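Fructosyl amine: oxygen oxidoreductase (Aspergillus fumigatus, PDB 3DJE) catalyses the oxidative deglycation of fructosyl amino acids as an FAD-dependent amadoriase (fructosamine oxidase) of the MSOX/MTOX family. Local coordinates at residues W17-A22 against V176-G181; S8-G13 against K198-A203. All blocks are in the same frame, centred on the assembly; numbering follows the deposited sequence.

Contact 1 (W17-A22 against V176-G181); sequences WGTSTA and VKFVTG. With FAD (flavin-adenine dinucleotide), chain C.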
loop_
_atom_site.group_PDB
_atom_site.type_symbol
_atom_site.label_atom_id
_atom_site.label_comp_id
_atom_site.label_asym_id
_atom_site.label_seq_id
_atom_site.Cartn_x
_atom_site.Cartn_y
_atom_site.Cartn_z
ATOM N N TRP A 17 -4.499 -6.637 3.359
ATOM C CA TRP A 17 -4.647 -6.930 4.774
ATOM C C TRP A 17 -5.765 -7.942 5.051
ATOM O O TRP A 17 -5.636 -8.774 5.960
ATOM C CB TRP A 17 -4.827 -5.629 5.550
ATOM C CG TRP A 17 -3.550 -4.825 5.675
ATOM C CD1 TRP A 17 -2.395 -4.952 4.935
ATOM C CD2 TRP A 17 -3.308 -3.786 6.622
ATOM N NE1 TRP A 17 -1.448 -4.055 5.383
ATOM C CE2 TRP A 17 -1.986 -3.330 6.415
ATOM C CE3 TRP A 17 -4.087 -3.191 7.633
ATOM C CZ2 TRP A 17 -1.424 -2.310 7.186
ATOM C CZ3 TRP A 17 -3.516 -2.175 8.408
ATOM C CH2 TRP A 17 -2.208 -1.744 8.163
ATOM N N GLY A 18 -6.831 -7.921 4.241
ATOM C CA GLY A 18 -7.882 -8.940 4.333
ATOM C C GLY A 18 -7.327 -10.329 4.036
ATOM O O GLY A 18 -7.622 -11.294 4.759
ATOM N N THR A 19 -6.513 -10.432 2.987
ATOM C CA THR A 19 -5.896 -11.711 2.635
ATOM C C THR A 19 -4.926 -12.161 3.731
ATOM O O THR A 19 -4.926 -13.345 4.121
ATOM C CB THR A 19 -5.245 -11.679 1.251
ATOM O OG1 THR A 19 -6.274 -11.520 0.276
ATOM C CG2 THR A 19 -4.497 -12.983 0.946
ATOM N N SER A 20 -4.122 -11.225 4.247
ATOM C CA SER A 20 -3.202 -11.559 5.350
ATOM C C SER A 20 -3.985 -12.121 6.547
ATOM O O SER A 20 -3.603 -13.145 7.172
ATOM C CB SER A 20 -2.415 -10.333 5.805
ATOM O OG SER A 20 -1.333 -10.756 6.619
ATOM N N THR A 21 -5.091 -11.449 6.863
ATOM C CA THR A 21 -5.948 -11.870 7.957
ATOM C C THR A 21 -6.527 -13.270 7.704
ATOM O O THR A 21 -6.514 -14.124 8.600
ATOM C CB THR A 21 -7.045 -10.831 8.232
ATOM O OG1 THR A 21 -6.433 -9.570 8.535
ATOM C CG2 THR A 21 -7.864 -11.246 9.448
ATOM N N ALA A 22 -7.019 -13.506 6.485
ATOM C CA ALA A 22 -7.564 -14.818 6.116
ATOM C C ALA A 22 -6.526 -15.924 6.299
ATOM O O ALA A 22 -6.808 -16.976 6.889
ATOM C CB ALA A 22 -8.080 -14.786 4.687
ATOM N N VAL A 176 -10.503 -21.460 3.766
ATOM C CA VAL A 176 -11.157 -20.148 3.701
ATOM C C VAL A 176 -12.000 -20.048 2.422
ATOM O O VAL A 176 -11.559 -20.443 1.324
ATOM C CB VAL A 176 -10.133 -18.988 3.791
ATOM C CG1 VAL A 176 -10.824 -17.612 3.596
ATOM C CG2 VAL A 176 -9.367 -19.038 5.123
ATOM N N LYS A 177 -13.216 -19.542 2.597
ATOM C CA LYS A 177 -14.167 -19.329 1.511
ATOM C C LYS A 177 -13.958 -17.926 0.958
ATOM O O LYS A 177 -14.045 -16.950 1.696
ATOM C CB LYS A 177 -15.592 -19.476 2.049
ATOM C CG LYS A 177 -15.891 -20.857 2.635
ATOM C CD LYS A 177 -16.977 -20.807 3.717
ATOM C CE LYS A 177 -16.406 -20.570 5.119
ATOM N NZ LYS A 177 -15.215 -21.412 5.444
ATOM N N PHE A 178 -13.661 -17.827 -0.335
ATOM C CA PHE A 178 -13.596 -16.517 -0.988
ATOM C C PHE A 178 -14.801 -16.348 -1.878
ATOM O O PHE A 178 -14.996 -17.135 -2.812
ATOM C CB PHE A 178 -12.320 -16.344 -1.827
ATOM C CG PHE A 178 -11.084 -16.099 -1.010
ATOM C CD1 PHE A 178 -10.528 -14.819 -0.915
ATOM C CD2 PHE A 178 -10.474 -17.143 -0.330
ATOM C CE1 PHE A 178 -9.369 -14.591 -0.148
ATOM C CE2 PHE A 178 -9.323 -16.932 0.439
ATOM C CZ PHE A 178 -8.768 -15.654 0.534
ATOM N N VAL A 179 -15.593 -15.318 -1.594
ATOM C CA VAL A 179 -16.759 -14.984 -2.407
ATOM C C VAL A 179 -16.463 -13.649 -3.085
ATOM O O VAL A 179 -16.503 -12.594 -2.449
ATOM C CB VAL A 179 -18.059 -14.909 -1.563
ATOM C CG1 VAL A 179 -19.255 -14.560 -2.456
ATOM C CG2 VAL A 179 -18.284 -16.230 -0.803
ATOM N N THR A 180 -16.139 -13.718 -4.371
ATOM C CA THR A 180 -15.570 -12.573 -5.066
ATOM C C THR A 180 -16.324 -12.247 -6.341
ATOM O O THR A 180 -17.010 -13.109 -6.911
ATOM C CB THR A 180 -14.092 -12.802 -5.425
ATOM O OG1 THR A 180 -13.985 -13.910 -6.330
ATOM C CG2 THR A 180 -13.251 -13.035 -4.175
ATOM N N GLY A 181 -16.182 -11.008 -6.788
ATOM C CA GLY A 181 -16.914 -10.552 -7.951
ATOM C C GLY A 181 -18.137 -9.763 -7.555
ATOM O O GLY A 181 -18.518 -9.705 -6.389
HETATM P PA FAD C . -6.318 -2.994 -0.482
HETATM O O1A FAD C . -5.247 -3.964 -0.735
HETATM O O2A FAD C . -6.525 -1.885 -1.464
HETATM O O5B FAD C . -7.621 -3.874 -0.313
HETATM C C5B FAD C . -8.927 -3.311 -0.170
HETATM C C4B FAD C . -9.922 -4.375 -0.653
HETATM O O4B FAD C . -11.202 -3.841 -0.268
HETATM C C3B FAD C . -9.887 -4.408 -2.199
HETATM O O3B FAD C . -9.538 -5.716 -2.681
HETATM C C2B FAD C . -11.333 -4.030 -2.556
HETATM O O2B FAD C . -11.842 -4.786 -3.699
HETATM C C1B FAD C . -12.086 -4.329 -1.230
HETATM N N9A FAD C . -13.428 -3.673 -1.303
HETATM C C8A FAD C . -13.745 -2.458 -1.799
HETATM N N7A FAD C . -15.081 -2.290 -1.721
HETATM C C5A FAD C . -15.601 -3.400 -1.178
HETATM C C6A FAD C . -16.902 -3.812 -0.869
HETATM N N6A FAD C . -17.954 -3.003 -1.138
HETATM N N1A FAD C . -17.083 -5.027 -0.314
HETATM C C2A FAD C . -16.050 -5.837 -0.054
HETATM N N3A FAD C . -14.795 -5.477 -0.341
HETATM C C4A FAD C . -14.555 -4.267 -0.901
HETATM N N1 FAD C . 3.268 -0.176 0.355
HETATM C C2 FAD C . 4.515 -0.734 0.625
HETATM O O2 FAD C . 4.725 -1.374 1.658
HETATM N N3 FAD C . 5.548 -0.556 -0.297
HETATM C C4 FAD C . 5.368 0.173 -1.468
HETATM O O4 FAD C . 6.306 0.307 -2.264
HETATM C C4X FAD C . 4.112 0.746 -1.718
HETATM N N5 FAD C . 3.902 1.496 -2.873
HETATM C C5X FAD C . 2.611 1.908 -3.195
HETATM C C6 FAD C . 2.385 2.468 -4.449
HETATM C C7 FAD C . 1.102 2.848 -4.823
HETATM C C7M FAD C . 0.918 3.483 -6.208
HETATM C C8 FAD C . 0.030 2.644 -3.955
HETATM C C8M FAD C . -1.407 2.996 -4.407
HETATM C C9 FAD C . 0.261 2.062 -2.701
HETATM C C9A FAD C . 1.553 1.679 -2.318
HETATM N N10 FAD C . 1.818 1.105 -1.060
HETATM C C10 FAD C . 3.077 0.562 -0.803
HETATM C "C1'" FAD C . 0.776 1.055 -0.024
HETATM C "C2'" FAD C . 0.083 -0.307 -0.048
HETATM O "O2'" FAD C . -0.156 -0.712 -1.414
HETATM C "C3'" FAD C . -1.232 -0.213 0.719
HETATM O "O3'" FAD C . -0.999 0.452 1.978
HETATM C "C4'" FAD C . -1.823 -1.594 1.028
HETATM O "O4'" FAD C . -1.793 -2.450 -0.114
HETATM C "C5'" FAD C . -3.276 -1.417 1.485
HETATM O "O5'" FAD C . -3.830 -2.697 1.833
HETATM P P FAD C . -5.368 -2.814 2.272
HETATM O O1P FAD C . -5.632 -1.844 3.377
HETATM O O2P FAD C . -5.620 -4.256 2.464
HETATM O O3P FAD C . -6.200 -2.333 0.983
#

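Contact 2 (S8-G13 against K198-A203); sequences SLLIVG and KGAVTA. Unlike the reference sequence in segment 198-203: Ala203 (reference Gly). With FAD (flavin-adenine dinucleotide), chain C.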
loop_
_atom_site.group_PDB
_atom_site.type_symbol
_atom_site.label_atom_id
_atom_site.label_comp_id
_atom_site.label_asym_id
_atom_site.label_seq_id
_atom_site.Cartn_x
_atom_site.Cartn_y
_atom_site.Cartn_z
ATOM N N SER A 8 -18.334 -18.635 12.814
ATOM C CA SER A 8 -18.398 -17.914 11.540
ATOM C C SER A 8 -17.676 -16.567 11.639
ATOM O O SER A 8 -18.070 -15.696 12.423
ATOM C CB SER A 8 -19.850 -17.710 11.099
ATOM O OG SER A 8 -19.903 -16.910 9.926
ATOM N N LEU A 9 -16.613 -16.422 10.847
ATOM C CA LEU A 9 -15.839 -15.177 10.782
ATOM C C LEU A 9 -15.953 -14.621 9.375
ATOM O O LEU A 9 -15.871 -15.369 8.399
ATOM C CB LEU A 9 -14.364 -15.413 11.130
ATOM C CG LEU A 9 -14.083 -16.137 12.448
ATOM C CD1 LEU A 9 -12.569 -16.289 12.607
ATOM C CD2 LEU A 9 -14.638 -15.324 13.601
ATOM N N LEU A 10 -16.146 -13.312 9.279
ATOM C CA LEU A 10 -16.362 -12.662 7.991
ATOM C C LEU A 10 -15.323 -11.589 7.791
ATOM O O LEU A 10 -15.101 -10.778 8.693
ATOM C CB LEU A 10 -17.745 -12.025 7.969
ATOM C CG LEU A 10 -18.201 -11.430 6.638
ATOM C CD1 LEU A 10 -18.313 -12.509 5.561
ATOM C CD2 LEU A 10 -19.547 -10.748 6.833
ATOM N N ILE A 11 -14.662 -11.597 6.629
ATOM C CA ILE A 11 -13.706 -10.538 6.305
ATOM C C ILE A 11 -14.244 -9.738 5.136
ATOM O O ILE A 11 -14.552 -10.317 4.081
ATOM C CB ILE A 11 -12.319 -11.094 5.935
ATOM C CG1 ILE A 11 -11.748 -11.894 7.106
ATOM C CG2 ILE A 11 -11.365 -9.961 5.508
ATOM C CD1 ILE A 11 -10.536 -12.700 6.730
ATOM N N VAL A 12 -14.386 -8.427 5.331
ATOM C CA VAL A 12 -14.815 -7.526 4.250
ATOM C C VAL A 12 -13.578 -6.958 3.563
ATOM O O VAL A 12 -12.863 -6.119 4.134
ATOM C CB VAL A 12 -15.738 -6.387 4.764
ATOM C CG1 VAL A 12 -16.130 -5.396 3.604
ATOM C CG2 VAL A 12 -16.989 -6.957 5.413
ATOM N N GLY A 13 -13.324 -7.455 2.354
ATOM C CA GLY A 13 -12.166 -7.077 1.554
ATOM C C GLY A 13 -11.129 -8.185 1.456
ATOM O O GLY A 13 -10.610 -8.651 2.475
ATOM N N LYS A 198 -23.287 -7.458 13.052
ATOM C CA LYS A 198 -23.589 -8.894 13.041
ATOM C C LYS A 198 -23.168 -9.601 11.760
ATOM O O LYS A 198 -23.441 -10.790 11.595
ATOM C CB LYS A 198 -25.095 -9.147 13.285
ATOM C CG LYS A 198 -25.641 -8.617 14.621
ATOM C CD LYS A 198 -24.834 -9.073 15.825
ATOM C CE LYS A 198 -25.511 -8.622 17.121
ATOM N NZ LYS A 198 -24.685 -8.958 18.327
ATOM N N GLY A 199 -22.508 -8.864 10.868
ATOM C CA GLY A 199 -22.085 -9.391 9.556
ATOM C C GLY A 199 -22.279 -8.344 8.478
ATOM O O GLY A 199 -22.152 -7.137 8.740
ATOM N N ALA A 200 -22.586 -8.804 7.267
ATOM C CA ALA A 200 -22.720 -7.907 6.106
ATOM C C ALA A 200 -23.783 -8.382 5.136
ATOM O O ALA A 200 -24.140 -9.561 5.112
ATOM C CB ALA A 200 -21.393 -7.801 5.358
ATOM N N VAL A 201 -24.263 -7.454 4.320
ATOM C CA VAL A 201 -25.176 -7.805 3.225
ATOM C C VAL A 201 -24.470 -7.480 1.919
ATOM O O VAL A 201 -23.905 -6.388 1.782
ATOM C CB VAL A 201 -26.481 -7.000 3.299
ATOM C CG1 VAL A 201 -27.436 -7.415 2.177
ATOM C CG2 VAL A 201 -27.149 -7.172 4.665
ATOM N N THR A 202 -24.521 -8.413 0.961
ATOM C CA THR A 202 -23.912 -8.181 -0.359
ATOM C C THR A 202 -24.954 -7.730 -1.392
ATOM O O THR A 202 -26.162 -7.867 -1.151
ATOM C CB THR A 202 -23.115 -9.402 -0.859
ATOM O OG1 THR A 202 -23.914 -10.584 -0.724
ATOM C CG2 THR A 202 -21.846 -9.578 -0.014
ATOM N N ALA A 203 -24.479 -7.194 -2.515
ATOM C CA ALA A 203 -25.345 -6.566 -3.524
ATOM C C ALA A 203 -26.304 -7.536 -4.219
ATOM O O ALA A 203 -27.264 -7.082 -4.872
ATOM C CB ALA A 203 -24.502 -5.863 -4.565
HETATM P PA FAD C . -6.318 -2.994 -0.482
HETATM O O1A FAD C . -5.247 -3.964 -0.735
HETATM O O2A FAD C . -6.525 -1.885 -1.464
HETATM O O5B FAD C . -7.621 -3.874 -0.313
HETATM C C5B FAD C . -8.927 -3.311 -0.170
HETATM C C4B FAD C . -9.922 -4.375 -0.653
HETATM O O4B FAD C . -11.202 -3.841 -0.268
HETATM C C3B FAD C . -9.887 -4.408 -2.199
HETATM O O3B FAD C . -9.538 -5.716 -2.681
HETATM C C2B FAD C . -11.333 -4.030 -2.556
HETATM O O2B FAD C . -11.842 -4.786 -3.699
HETATM C C1B FAD C . -12.086 -4.329 -1.230
HETATM N N9A FAD C . -13.428 -3.673 -1.303
HETATM C C8A FAD C . -13.745 -2.458 -1.799
HETATM N N7A FAD C . -15.081 -2.290 -1.721
HETATM C C5A FAD C . -15.601 -3.400 -1.178
HETATM C C6A FAD C . -16.902 -3.812 -0.869
HETATM N N6A FAD C . -17.954 -3.003 -1.138
HETATM N N1A FAD C . -17.083 -5.027 -0.314
HETATM C C2A FAD C . -16.050 -5.837 -0.054
HETATM N N3A FAD C . -14.795 -5.477 -0.341
HETATM C C4A FAD C . -14.555 -4.267 -0.901
HETATM N N1 FAD C . 3.268 -0.176 0.355
HETATM C C2 FAD C . 4.515 -0.734 0.625
HETATM O O2 FAD C . 4.725 -1.374 1.658
HETATM N N3 FAD C . 5.548 -0.556 -0.297
HETATM C C4 FAD C . 5.368 0.173 -1.468
HETATM O O4 FAD C . 6.306 0.307 -2.264
HETATM C C4X FAD C . 4.112 0.746 -1.718
HETATM N N5 FAD C . 3.902 1.496 -2.873
HETATM C C5X FAD C . 2.611 1.908 -3.195
HETATM C C6 FAD C . 2.385 2.468 -4.449
HETATM C C7 FAD C . 1.102 2.848 -4.823
HETATM C C7M FAD C . 0.918 3.483 -6.208
HETATM C C8 FAD C . 0.030 2.644 -3.955
HETATM C C8M FAD C . -1.407 2.996 -4.407
HETATM C C9 FAD C . 0.261 2.062 -2.701
HETATM C C9A FAD C . 1.553 1.679 -2.318
HETATM N N10 FAD C . 1.818 1.105 -1.060
HETATM C C10 FAD C . 3.077 0.562 -0.803
HETATM C "C1'" FAD C . 0.776 1.055 -0.024
HETATM C "C2'" FAD C . 0.083 -0.307 -0.048
HETATM O "O2'" FAD C . -0.156 -0.712 -1.414
HETATM C "C3'" FAD C . -1.232 -0.213 0.719
HETATM O "O3'" FAD C . -0.999 0.452 1.978
HETATM C "C4'" FAD C . -1.823 -1.594 1.028
HETATM O "O4'" FAD C . -1.793 -2.450 -0.114
HETATM C "C5'" FAD C . -3.276 -1.417 1.485
HETATM O "O5'" FAD C . -3.830 -2.697 1.833
HETATM P P FAD C . -5.368 -2.814 2.272
HETATM O O1P FAD C . -5.632 -1.844 3.377
HETATM O O2P FAD C . -5.620 -4.256 2.464
HETATM O O3P FAD C . -6.200 -2.333 0.983
#

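Contact 1 (W17-A22 against V176-G181)
Ala22 meets both Val176, just ahead of strand 177-180, and Phe178 within it: its methyl CB lies 4.1 Å from Val176 CG1 and 4.3 Å from Phe178 CZ, so one small side chain serves two larger neighbours. Val176 uses both of its branches. With CG1 anti to the backbone N (chi1 175°), that methyl faces Ala22 CB, while CG2 rests 3.7 Å from the carbonyl O of Ala22. Around Ala22 and Val176, both buried, lies the close part of the contact, methyl against methyl and methyl against a carbonyl oxygen. Further along, the fit is looser. Phe178, partly exposed like the rest of the strand, sends its ring toward the helix; CE1 stops 4.4 Å from Thr19 OG1, which sits at the ring edge near its plane, and no hydrogen bond crosses between the segments. At the helix start the job is a different one: Trp17 N donates a nearly straight hydrogen bond (174°) of 2.8 Å to FAD O2P, as expected where the first turn of a Rossmann-type helix meets the pyrophosphate. Strand 177-180 forms the outer edge of the nucleotide-binding sheet, pairing with strand 33-37, whose Val35 touches both Ala22 and Val176, while helix 160-173 packs on Thr19 and Phe178.

Contact 2 (S8-G13 against K198-A203)
Leu10 reaches across to the strand at Gly199 and Ala200 through a single methyl. Its CB leaves the backbone toward the other strand, and CG, anti to the backbone N (chi1 -174°), carries the branch point onward. At the tip, CD2 comes 3.6 Å from Ala200 N and 3.8 Å from Ala200 CB, and it also lies 4.0 Å from Gly199 CA. A methyl thus covers backbone as well as side chain, at a place where Gly199 has only hydrogens to offer. The two strands belong to different layers: strand 9-12 is a central strand of the mostly parallel, Rossmann-type sheet, whereas strand 196-202 is the middle of a three-stranded antiparallel sheet laid against it. No hydrogen bond joins them; their axes come within 7.9 Å at 51°, where the second strand presents only Gly199 and Ala200 to Leu10. Val12 continues the apolar layer more loosely, its CG2 standing 4.5 Å from Ala200 CB and its side chain also touching Val187. The other branch of Val12 turns to the cofactor, CG1 lying 3.7 Å from FAD C2A on the adenine. Next in the chain, Gly13, the probable first glycine of a GxGxxG motif, brings its CA within 3.6 Å of FAD N3A.

Contacts 1 and 2 illustrate how a dinucleotide-binding sheet is covered on both faces. Their centres are 11 Å apart, and strand 9-12 leads directly into helix 16-27, so one strand-turn-helix unit supplies the first segment of each. Along the chain, contact 1 is nested within the loop closed by contact 2. The two meet at Ile11, whose CD1 packs 3.6 Å from Ala22 N: it points to the helix, whereas Leu10 and Val12 face the three-stranded sheet. In contact 1 the helix meets edge strand 177-180; in contact 2 a central strand meets the antiparallel layer. Both contacts touch FAD, so the same strand-turn-helix unit that joins them also contributes to the cofactor pocket.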